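RagB/SusD domain protein (PDB 5J90) binds chitin as a SusD-like protein, probably a cell-surface protein encoded by the polysaccharide utilization locus that lets Flavobacterium johnsoniae convert recalcitrant chitin. Local coordinates at residues S61-T66 and A269-I274; T257-S260 and I265-S268; R282-F287 and N295-V300; K309-D314 and P390-N395. One frame throughout, in Å; residues are numbered along the deposited sequence.

Contact 1: residues S61-T66 and A269-I274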
# COMPACT_ATOMS: atom_id res chain seq x y z
N SER A 61 -7.45 -1.44 -19.46
CA SER A 61 -6.15 -1.02 -19.97
C SER A 61 -6.23 0.17 -20.91
O SER A 61 -5.21 0.78 -21.22
CB SER A 61 -5.50 -2.16 -20.74
OG SER A 61 -6.29 -2.49 -21.89
N GLY A 62 -7.43 0.46 -21.42
CA GLY A 62 -7.57 1.44 -22.48
C GLY A 62 -7.38 0.92 -23.89
O GLY A 62 -7.40 1.71 -24.84
N TYR A 63 -7.19 -0.38 -24.06
CA TYR A 63 -6.98 -0.95 -25.39
C TYR A 63 -8.26 -1.05 -26.23
O TYR A 63 -8.23 -0.81 -27.43
CB TYR A 63 -6.38 -2.34 -25.27
CG TYR A 63 -4.88 -2.39 -25.07
CD1 TYR A 63 -4.09 -1.23 -25.01
CD2 TYR A 63 -4.23 -3.61 -24.97
CE1 TYR A 63 -2.70 -1.31 -24.85
CE2 TYR A 63 -2.86 -3.70 -24.81
CZ TYR A 63 -2.09 -2.55 -24.75
OH TYR A 63 -0.73 -2.66 -24.60
N MET A 64 -9.35 -1.46 -25.59
CA MET A 64 -10.59 -1.82 -26.30
C MET A 64 -11.79 -1.38 -25.50
O MET A 64 -11.68 -1.09 -24.30
CB MET A 64 -10.63 -3.33 -26.54
CG MET A 64 -9.51 -3.82 -27.45
SD MET A 64 -9.40 -5.61 -27.66
CE MET A 64 -7.91 -5.97 -26.70
N ALA A 65 -12.95 -1.31 -26.15
CA ALA A 65 -14.19 -0.92 -25.47
C ALA A 65 -15.37 -1.62 -26.10
O ALA A 65 -15.36 -1.91 -27.30
CB ALA A 65 -14.38 0.59 -25.54
N THR A 66 -16.38 -1.91 -25.29
CA THR A 66 -17.57 -2.58 -25.81
C THR A 66 -18.67 -1.59 -26.20
O THR A 66 -18.89 -0.58 -25.53
CB THR A 66 -18.13 -3.61 -24.81
OG1 THR A 66 -19.20 -4.33 -25.44
CG2 THR A 66 -18.66 -2.92 -23.56
N ALA A 269 -11.64 4.62 -27.20
CA ALA A 269 -11.39 6.05 -27.30
C ALA A 269 -9.95 6.42 -26.96
O ALA A 269 -9.39 7.32 -27.57
CB ALA A 269 -12.36 6.82 -26.41
N ASP A 270 -9.34 5.74 -25.99
CA ASP A 270 -7.93 6.03 -25.68
C ASP A 270 -7.02 5.70 -26.86
O ASP A 270 -6.09 6.46 -27.16
CB ASP A 270 -7.47 5.26 -24.44
CG ASP A 270 -8.08 5.78 -23.15
OD1 ASP A 270 -7.92 6.98 -22.84
OD2 ASP A 270 -8.72 4.97 -22.46
N MET A 271 -7.26 4.56 -27.50
CA MET A 271 -6.47 4.19 -28.67
C MET A 271 -6.66 5.20 -29.80
O MET A 271 -5.70 5.56 -30.47
CB MET A 271 -6.79 2.77 -29.12
CG MET A 271 -5.96 1.70 -28.42
SD MET A 271 -4.31 1.71 -29.12
CE MET A 271 -3.46 0.62 -27.97
N GLU A 272 -7.89 5.67 -30.00
CA GLU A 272 -8.11 6.68 -31.03
C GLU A 272 -7.33 7.95 -30.70
O GLU A 272 -6.59 8.47 -31.52
CB GLU A 272 -9.59 7.01 -31.21
CG GLU A 272 -9.80 8.00 -32.36
CD GLU A 272 -11.22 8.53 -32.50
OE1 GLU A 272 -12.19 7.81 -32.20
OE2 GLU A 272 -11.35 9.70 -32.94
N SER A 273 -7.47 8.44 -29.47
CA SER A 273 -6.79 9.67 -29.06
C SER A 273 -5.28 9.59 -29.23
O SER A 273 -4.65 10.48 -29.82
CB SER A 273 -7.14 9.99 -27.60
OG SER A 273 -6.41 11.12 -27.16
N ILE A 274 -4.69 8.52 -28.72
CA ILE A 274 -3.24 8.38 -28.72
C ILE A 274 -2.69 8.05 -30.10
O ILE A 274 -1.75 8.71 -30.57
CB ILE A 274 -2.79 7.37 -27.65
CG1 ILE A 274 -3.10 7.94 -26.26
CG2 ILE A 274 -1.31 7.05 -27.79
CD1 ILE A 274 -2.84 6.98 -25.10
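The carbonyl oxygen of Gly62 accepts a hydrogen bond from the hydroxyl of Ser268 and packs on Asp270 CB (3.6 Å) and Met271 CG (3.9 Å) of helix 269-277. That hydroxyl also receives the backbone N-H of Met271, so a single serine caps the start of the helix and ties Gly62 to it. Gly62 leaves helix 57-60 with a positive phi of 86°, a value that suits glycine, and its CA sits 3.7 Å from Asp270 OD2. Ser61 secures the turn: its OG accepts from Tyr63 N at 3.2 Å in an ST turn and is also hydrogen-bonded to Ser57 O.

The chain then enters strand 64-65, which pairs antiparallel with strand 266-267. Helix 269-277 follows that second strand directly, so the contact sets the first turn of the helix against the residues that lead into strand 64-65, bringing together segments some 200 residues apart in a SusD-like fold that has many helices and very little strand.

Met271 does the apolar work. Its CG touches Tyr63 O at 3.5 Å, and a bend at chi2 (-76°) swings the thioether round until the CE methyl reaches Tyr63 CD1, 3.5 Å away, in an oblique approach to the ring. Tyr63 OH is hydrogen-bonded to Trp425 O, which fixes the far end of the ring, while Ala435 of helix 432-442 touches its side chain as well. Asp270 sends OD1 away from Gly62, to the backbone N of Phe448.

Contact 2: residues T257-S260 and I265-S268; sequences TISS and IRMS
Ser259 and Arg266 supply the polar half of this contact: Arg266 NH2 donates to Ser259 OG at 3.0 Å. The bond is bent, with an N-H...O angle of 132°, and the hydroxyl oxygen is tilted out of the guanidinium plane. The apolar half is a meeting of methyl groups, Ile258 CG2 against Ile265 CG2 at 3.8 Å. The same Ile265 CG2 touches Ser259 CB at 3.9 Å, which makes this one branch the meeting point for two successive residues of the helix.

The next shell explains the placing. Arg266 folds back at chi2 and chi3, and its NE donates to the carbonyl O of the preceding Ile265 over 2.8 Å in an almost straight bond (173°). This clasp holds the guanidinium beside its own backbone and presents NH2 to the helix, while NH1 makes weak hydrogen bonds to Gln313 O and Phe315 O. Ser259 turns its hydroxyl away from its own amide (chi1 -179°), and OG is also hydrogen-bonded to Ile318 N, so two groups grip it.

The segments flank a tight reversal, closed further by backbone bonding between Ile258 and Asp264, that leads from helix 255-261 to strand 266-267. On the helix side Ile258 packs on Tyr49 and Gln50 of helix 46-54; on the strand side Arg266 pairs with Ala65 of strand 64-65, and Met267 bonds through its backbone to Val300 and Ser316.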
# COMPACT_ATOMS: atom_id res chain seq x y z
N THR A 257 -13.19 -13.26 -33.44
CA THR A 257 -14.61 -13.60 -33.38
C THR A 257 -15.41 -12.59 -32.56
O THR A 257 -16.45 -12.09 -33.00
CB THR A 257 -14.80 -15.01 -32.80
OG1 THR A 257 -14.21 -15.97 -33.68
CG2 THR A 257 -16.28 -15.34 -32.61
N ILE A 258 -14.93 -12.29 -31.35
CA ILE A 258 -15.60 -11.34 -30.47
C ILE A 258 -15.81 -10.00 -31.17
O ILE A 258 -16.87 -9.38 -31.06
CB ILE A 258 -14.80 -11.15 -29.17
CG1 ILE A 258 -14.69 -12.49 -28.45
CG2 ILE A 258 -15.46 -10.11 -28.29
CD1 ILE A 258 -13.65 -12.49 -27.33
N SER A 259 -14.81 -9.58 -31.94
CA SER A 259 -14.90 -8.34 -32.70
C SER A 259 -15.70 -8.49 -34.01
O SER A 259 -16.81 -7.96 -34.13
CB SER A 259 -13.51 -7.78 -33.00
OG SER A 259 -13.61 -6.57 -33.72
N SER A 260 -15.15 -9.21 -34.98
CA SER A 260 -15.72 -9.26 -36.32
C SER A 260 -17.08 -9.95 -36.40
O SER A 260 -17.95 -9.52 -37.16
CB SER A 260 -14.75 -9.90 -37.30
OG SER A 260 -13.61 -9.08 -37.48
N ILE A 265 -16.78 -6.06 -29.20
CA ILE A 265 -15.62 -5.27 -28.79
C ILE A 265 -15.15 -4.44 -29.98
O ILE A 265 -15.22 -4.89 -31.14
CB ILE A 265 -14.49 -6.15 -28.17
CG1 ILE A 265 -13.53 -5.31 -27.30
CG2 ILE A 265 -13.71 -6.91 -29.24
CD1 ILE A 265 -14.15 -4.88 -25.98
N ARG A 266 -14.69 -3.22 -29.68
CA ARG A 266 -14.28 -2.26 -30.69
C ARG A 266 -12.99 -1.55 -30.26
O ARG A 266 -12.55 -1.67 -29.11
CB ARG A 266 -15.36 -1.18 -30.88
CG ARG A 266 -16.77 -1.67 -31.26
CD ARG A 266 -16.93 -1.95 -32.75
NE ARG A 266 -16.42 -3.27 -33.11
CZ ARG A 266 -16.55 -3.83 -34.31
NH1 ARG A 266 -17.19 -3.20 -35.29
NH2 ARG A 266 -16.04 -5.03 -34.53
N MET A 267 -12.38 -0.82 -31.19
CA MET A 267 -11.35 0.15 -30.86
C MET A 267 -11.82 1.04 -29.71
O MET A 267 -13.00 1.41 -29.64
CB MET A 267 -11.06 1.01 -32.09
CG MET A 267 -9.95 2.03 -31.92
SD MET A 267 -9.87 3.06 -33.40
CE MET A 267 -8.26 3.81 -33.19
N SER A 268 -10.91 1.40 -28.80
CA SER A 268 -11.26 2.28 -27.68
C SER A 268 -11.02 3.75 -28.00
O SER A 268 -10.26 4.10 -28.90
CB SER A 268 -10.40 1.93 -26.47
OG SER A 268 -9.06 2.30 -26.72

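Contact 3: residues R282-F287 and N295-V300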
# COMPACT_ATOMS: atom_id res chain seq x y z
N ARG A 282 0.99 2.08 -37.06
CA ARG A 282 0.55 0.79 -36.54
C ARG A 282 -0.96 0.70 -36.43
O ARG A 282 -1.51 -0.39 -36.28
CB ARG A 282 1.21 0.50 -35.18
CG ARG A 282 2.70 0.23 -35.30
CD ARG A 282 3.40 0.20 -33.93
NE ARG A 282 3.48 1.54 -33.35
CZ ARG A 282 4.19 1.84 -32.26
NH1 ARG A 282 4.89 0.89 -31.65
NH2 ARG A 282 4.21 3.08 -31.81
N ILE A 283 -1.64 1.84 -36.54
CA ILE A 283 -3.09 1.88 -36.38
C ILE A 283 -3.80 0.99 -37.40
O ILE A 283 -4.84 0.42 -37.11
CB ILE A 283 -3.62 3.33 -36.46
CG1 ILE A 283 -4.97 3.47 -35.76
CG2 ILE A 283 -3.68 3.81 -37.90
CD1 ILE A 283 -5.41 4.92 -35.62
N ALA A 284 -3.20 0.86 -38.58
CA ALA A 284 -3.85 0.17 -39.70
C ALA A 284 -3.96 -1.33 -39.49
O ALA A 284 -4.92 -1.95 -39.94
CB ALA A 284 -3.14 0.49 -41.00
N SER A 285 -2.98 -1.93 -38.82
CA SER A 285 -3.08 -3.36 -38.54
C SER A 285 -3.74 -3.62 -37.18
O SER A 285 -4.29 -4.69 -36.97
CB SER A 285 -1.72 -4.05 -38.62
OG SER A 285 -0.81 -3.55 -37.65
N TYR A 286 -3.70 -2.63 -36.29
CA TYR A 286 -4.33 -2.79 -34.98
C TYR A 286 -5.85 -2.78 -35.09
O TYR A 286 -6.54 -3.50 -34.36
CB TYR A 286 -3.91 -1.68 -34.01
CG TYR A 286 -2.53 -1.82 -33.39
CD1 TYR A 286 -1.59 -2.72 -33.89
CD2 TYR A 286 -2.17 -1.04 -32.30
CE1 TYR A 286 -0.33 -2.84 -33.32
CE2 TYR A 286 -0.92 -1.14 -31.73
CZ TYR A 286 -0.01 -2.05 -32.23
OH TYR A 286 1.24 -2.17 -31.66
N PHE A 287 -6.37 -1.94 -35.99
CA PHE A 287 -7.80 -1.68 -36.11
C PHE A 287 -8.26 -1.65 -37.56
O PHE A 287 -7.46 -1.43 -38.46
CB PHE A 287 -8.15 -0.36 -35.43
CG PHE A 287 -7.69 -0.31 -33.99
CD1 PHE A 287 -8.33 -1.08 -33.04
CD2 PHE A 287 -6.63 0.49 -33.62
CE1 PHE A 287 -7.91 -1.06 -31.72
CE2 PHE A 287 -6.19 0.52 -32.29
CZ PHE A 287 -6.84 -0.26 -31.34
N ASN A 295 -13.64 4.72 -43.93
CA ASN A 295 -12.23 5.09 -44.05
C ASN A 295 -11.66 5.84 -42.85
O ASN A 295 -10.56 6.38 -42.92
CB ASN A 295 -11.98 5.87 -45.34
CG ASN A 295 -12.49 5.14 -46.57
OD1 ASN A 295 -13.31 5.66 -47.32
ND2 ASN A 295 -12.01 3.91 -46.76
N GLU A 296 -12.40 5.87 -41.75
CA GLU A 296 -11.93 6.51 -40.52
C GLU A 296 -11.72 5.49 -39.41
O GLU A 296 -12.41 4.47 -39.34
CB GLU A 296 -12.92 7.58 -40.04
CG GLU A 296 -13.07 8.77 -40.97
CD GLU A 296 -13.96 9.85 -40.39
OE1 GLU A 296 -13.81 10.17 -39.19
OE2 GLU A 296 -14.83 10.38 -41.13
N TYR A 297 -10.76 5.77 -38.54
CA TYR A 297 -10.56 5.00 -37.32
C TYR A 297 -11.30 5.67 -36.18
O TYR A 297 -10.94 6.78 -35.77
CB TYR A 297 -9.06 4.87 -37.00
CG TYR A 297 -8.32 4.12 -38.08
CD1 TYR A 297 -8.37 2.74 -38.14
CD2 TYR A 297 -7.61 4.80 -39.06
CE1 TYR A 297 -7.72 2.04 -39.14
CE2 TYR A 297 -6.96 4.11 -40.07
CZ TYR A 297 -7.01 2.74 -40.11
OH TYR A 297 -6.37 2.03 -41.10
N LYS A 298 -12.34 5.02 -35.67
CA LYS A 298 -13.16 5.60 -34.62
C LYS A 298 -13.30 4.65 -33.44
O LYS A 298 -13.68 3.49 -33.61
CB LYS A 298 -14.55 5.97 -35.15
CG LYS A 298 -14.57 7.19 -36.08
CD LYS A 298 -14.02 8.44 -35.39
CE LYS A 298 -14.81 8.81 -34.15
NZ LYS A 298 -14.20 9.97 -33.44
N GLY A 299 -13.00 5.16 -32.25
CA GLY A 299 -13.04 4.35 -31.05
C GLY A 299 -14.24 4.67 -30.18
O GLY A 299 -14.88 5.72 -30.33
N VAL A 300 -14.52 3.75 -29.26
CA VAL A 300 -15.66 3.84 -28.36
C VAL A 300 -15.17 4.16 -26.94
O VAL A 300 -14.18 3.58 -26.47
CB VAL A 300 -16.44 2.52 -28.37
CG1 VAL A 300 -17.63 2.60 -27.43
CG2 VAL A 300 -16.89 2.19 -29.79
O HOH W 1 -6.86 -0.65 -41.51
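Phe287, where the chain leaves helix 283-286, has its CA 7.3 Å from that of Tyr297, which belongs to an irregular segment running past the helix. The Tyr297 ring reaches across and takes part in every contact between the two segments. Ile283 lies over one of its faces: CG2 makes a CH-pi contact 4.2 Å from the ring centroid and 20° off the normal, toward the rim. The other branch, CG1 turned away from the amide nitrogen (chi1 -158°), carries CD1 to CG at the base of the tyrosine, 3.9 Å away.

Phe287 meets the ring at its edge, its carbonyl O 3.5 Å from Tyr297 CE1. At the far end, Tyr297 OH lies 3.4 Å from Ala284 CA and binds a water, in line with the ring plane, at 2.8 Å. The water in turn donates to Ala284 O, also over 2.8 Å, and so bridges the phenol to the helix backbone.

Met267 of strand 266-267 touches Ile283, Phe287 and Tyr297 alike, placing the contact against the small two-stranded sheet. Phe287 also packs on Met271 of helix 269-277, and its ring meets that of Phe429.

Contact 4: residues K309-D314 and P390-N395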
# COMPACT_ATOMS: atom_id res chain seq x y z
N LYS A 309 -26.98 -1.01 -28.63
CA LYS A 309 -25.72 -1.51 -29.17
C LYS A 309 -25.41 -0.92 -30.54
O LYS A 309 -24.25 -0.69 -30.89
CB LYS A 309 -25.75 -3.04 -29.27
CG LYS A 309 -24.47 -3.65 -29.81
CD LYS A 309 -24.56 -5.16 -29.83
CE LYS A 309 -23.32 -5.77 -30.47
NZ LYS A 309 -23.39 -7.25 -30.46
N SER A 310 -26.45 -0.67 -31.33
CA SER A 310 -26.26 -0.16 -32.68
C SER A 310 -25.64 1.24 -32.69
O SER A 310 -25.11 1.68 -33.70
CB SER A 310 -27.58 -0.18 -33.46
OG SER A 310 -28.52 0.68 -32.85
N ASP A 311 -25.71 1.93 -31.56
CA ASP A 311 -25.14 3.28 -31.47
C ASP A 311 -23.62 3.28 -31.65
O ASP A 311 -23.05 4.27 -32.11
CB ASP A 311 -25.50 3.94 -30.14
CG ASP A 311 -26.98 4.25 -30.01
OD1 ASP A 311 -27.66 4.34 -31.05
OD2 ASP A 311 -27.45 4.42 -28.86
N HIS A 312 -22.96 2.18 -31.28
CA HIS A 312 -21.50 2.12 -31.37
C HIS A 312 -20.94 0.88 -32.05
O HIS A 312 -19.73 0.79 -32.27
CB HIS A 312 -20.87 2.28 -29.98
CG HIS A 312 -21.17 3.59 -29.32
ND1 HIS A 312 -22.22 3.76 -28.44
CD2 HIS A 312 -20.58 4.80 -29.44
CE1 HIS A 312 -22.25 5.01 -28.03
NE2 HIS A 312 -21.26 5.67 -28.62
N GLN A 313 -21.80 -0.08 -32.41
CA GLN A 313 -21.30 -1.34 -32.94
C GLN A 313 -20.57 -1.19 -34.27
O GLN A 313 -19.78 -2.05 -34.66
CB GLN A 313 -22.42 -2.37 -33.09
CG GLN A 313 -23.31 -2.12 -34.29
CD GLN A 313 -24.53 -3.01 -34.28
OE1 GLN A 313 -24.76 -3.75 -33.33
NE2 GLN A 313 -25.32 -2.94 -35.35
N ASP A 314 -20.85 -0.10 -34.99
CA ASP A 314 -20.24 0.13 -36.29
C ASP A 314 -19.06 1.10 -36.24
O ASP A 314 -18.58 1.56 -37.27
CB ASP A 314 -21.29 0.56 -37.32
CG ASP A 314 -22.18 -0.59 -37.75
OD1 ASP A 314 -21.73 -1.76 -37.70
OD2 ASP A 314 -23.34 -0.33 -38.15
N PRO A 390 -19.44 11.36 -32.27
CA PRO A 390 -20.20 12.31 -33.10
C PRO A 390 -21.67 12.48 -32.70
O PRO A 390 -22.12 13.62 -32.55
CB PRO A 390 -20.07 11.73 -34.50
CG PRO A 390 -18.75 11.01 -34.48
CD PRO A 390 -18.69 10.40 -33.10
N ASN A 391 -22.39 11.38 -32.52
CA ASN A 391 -23.81 11.47 -32.18
C ASN A 391 -24.12 11.51 -30.69
O ASN A 391 -25.28 11.61 -30.29
CB ASN A 391 -24.59 10.34 -32.85
CG ASN A 391 -24.54 10.42 -34.36
OD1 ASN A 391 -24.44 11.50 -34.93
ND2 ASN A 391 -24.61 9.27 -35.02
N PHE A 392 -23.08 11.43 -29.86
CA PHE A 392 -23.24 11.48 -28.41
C PHE A 392 -22.12 12.29 -27.77
O PHE A 392 -21.22 11.74 -27.13
CB PHE A 392 -23.27 10.06 -27.84
CG PHE A 392 -24.32 9.18 -28.45
CD1 PHE A 392 -25.62 9.19 -27.97
CD2 PHE A 392 -24.01 8.36 -29.53
CE1 PHE A 392 -26.59 8.39 -28.55
CE2 PHE A 392 -24.98 7.56 -30.11
CZ PHE A 392 -26.28 7.58 -29.62
N PRO A 393 -22.17 13.62 -27.95
CA PRO A 393 -21.09 14.51 -27.50
C PRO A 393 -20.85 14.49 -25.99
O PRO A 393 -19.79 14.94 -25.56
CB PRO A 393 -21.56 15.90 -27.97
CG PRO A 393 -23.03 15.76 -28.20
CD PRO A 393 -23.24 14.35 -28.65
N GLU A 394 -21.80 13.97 -25.22
CA GLU A 394 -21.59 13.83 -23.78
C GLU A 394 -20.41 12.90 -23.49
O GLU A 394 -19.87 12.91 -22.39
CB GLU A 394 -22.86 13.33 -23.08
CG GLU A 394 -23.32 11.92 -23.47
CD GLU A 394 -24.37 11.92 -24.58
OE1 GLU A 394 -24.33 12.82 -25.45
OE2 GLU A 394 -25.23 11.02 -24.57
N ASN A 395 -20.00 12.13 -24.50
CA ASN A 395 -18.87 11.21 -24.34
C ASN A 395 -17.53 11.79 -24.80
O ASN A 395 -16.51 11.10 -24.76
CB ASN A 395 -19.15 9.90 -25.09
CG ASN A 395 -20.33 9.16 -24.52
OD1 ASN A 395 -20.63 9.25 -23.33
ND2 ASN A 395 -21.01 8.39 -25.37
O HOH W 2 -23.56 6.65 -33.33
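Phe392 is the centre of this contact, its ring reaching out from one loop to meet Asp311 and His312 of another. The aspartate comes at the ring's far end. Asp311 CG lies 3.4 Å from Phe392 CZ, OD2 is 3.5 Å from the same carbon, and CB touches CE2 at 3.7 Å. The two side chains cross at about a right angle, with the carboxylate plane turned 45° from that of the ring. Asp311 OD2 also accepts from Gly308 N, which holds the carboxylate toward its own loop.

His312 meets the ring nearer its base. Its NE2 is 4.0 Å from Phe392 CD2, and the two ring centroids are 5.4 Å apart with planes at 38°, an oblique pairing of aromatic groups. NE2 is hydrogen-bonded to Asp389 OD2, an oxygen that Asn395 ND2 also reaches; the carboxylate thus ties the histidine to the short 3-10 turn 393-395.

A water spans the loops as well, donating to Asp311 O at 2.7 Å and accepting from Asn391 ND2 at 3.3 Å. The two loops, one between helix 283-286 and strand 326-328 and the other preceding helix 413-428, are therefore joined directly mainly by van der Waals contact with Phe392, with the polar links passing through a water and Asp389. That carboxylate should favour a proton on NE2 and may raise the imidazole's basicity.

How the contacts relate
Contacts 1, 2 and 3 cluster round the two-stranded sheet 64-65/266-267, their centres 10 to 11 Å apart, while contact 4 lies farther out, 14 to 16 Å from each. Along the chain, contact 2 is nested inside the long loop that contact 1 closes; contacts 3 and 4 follow in series. Strand 266-267 is the common element: Arg266 bonds through its backbone to Ala65, and the next residue, Met267, to Val300. Helix 269-277 joins contact 1 to contact 3 through Glu272 and Gly299. Arg266 approaches Gln313 of contact 4, and Val300 packs on His312. Early and later parts of the SusD-like chain are thereby knitted together in one region of the fold.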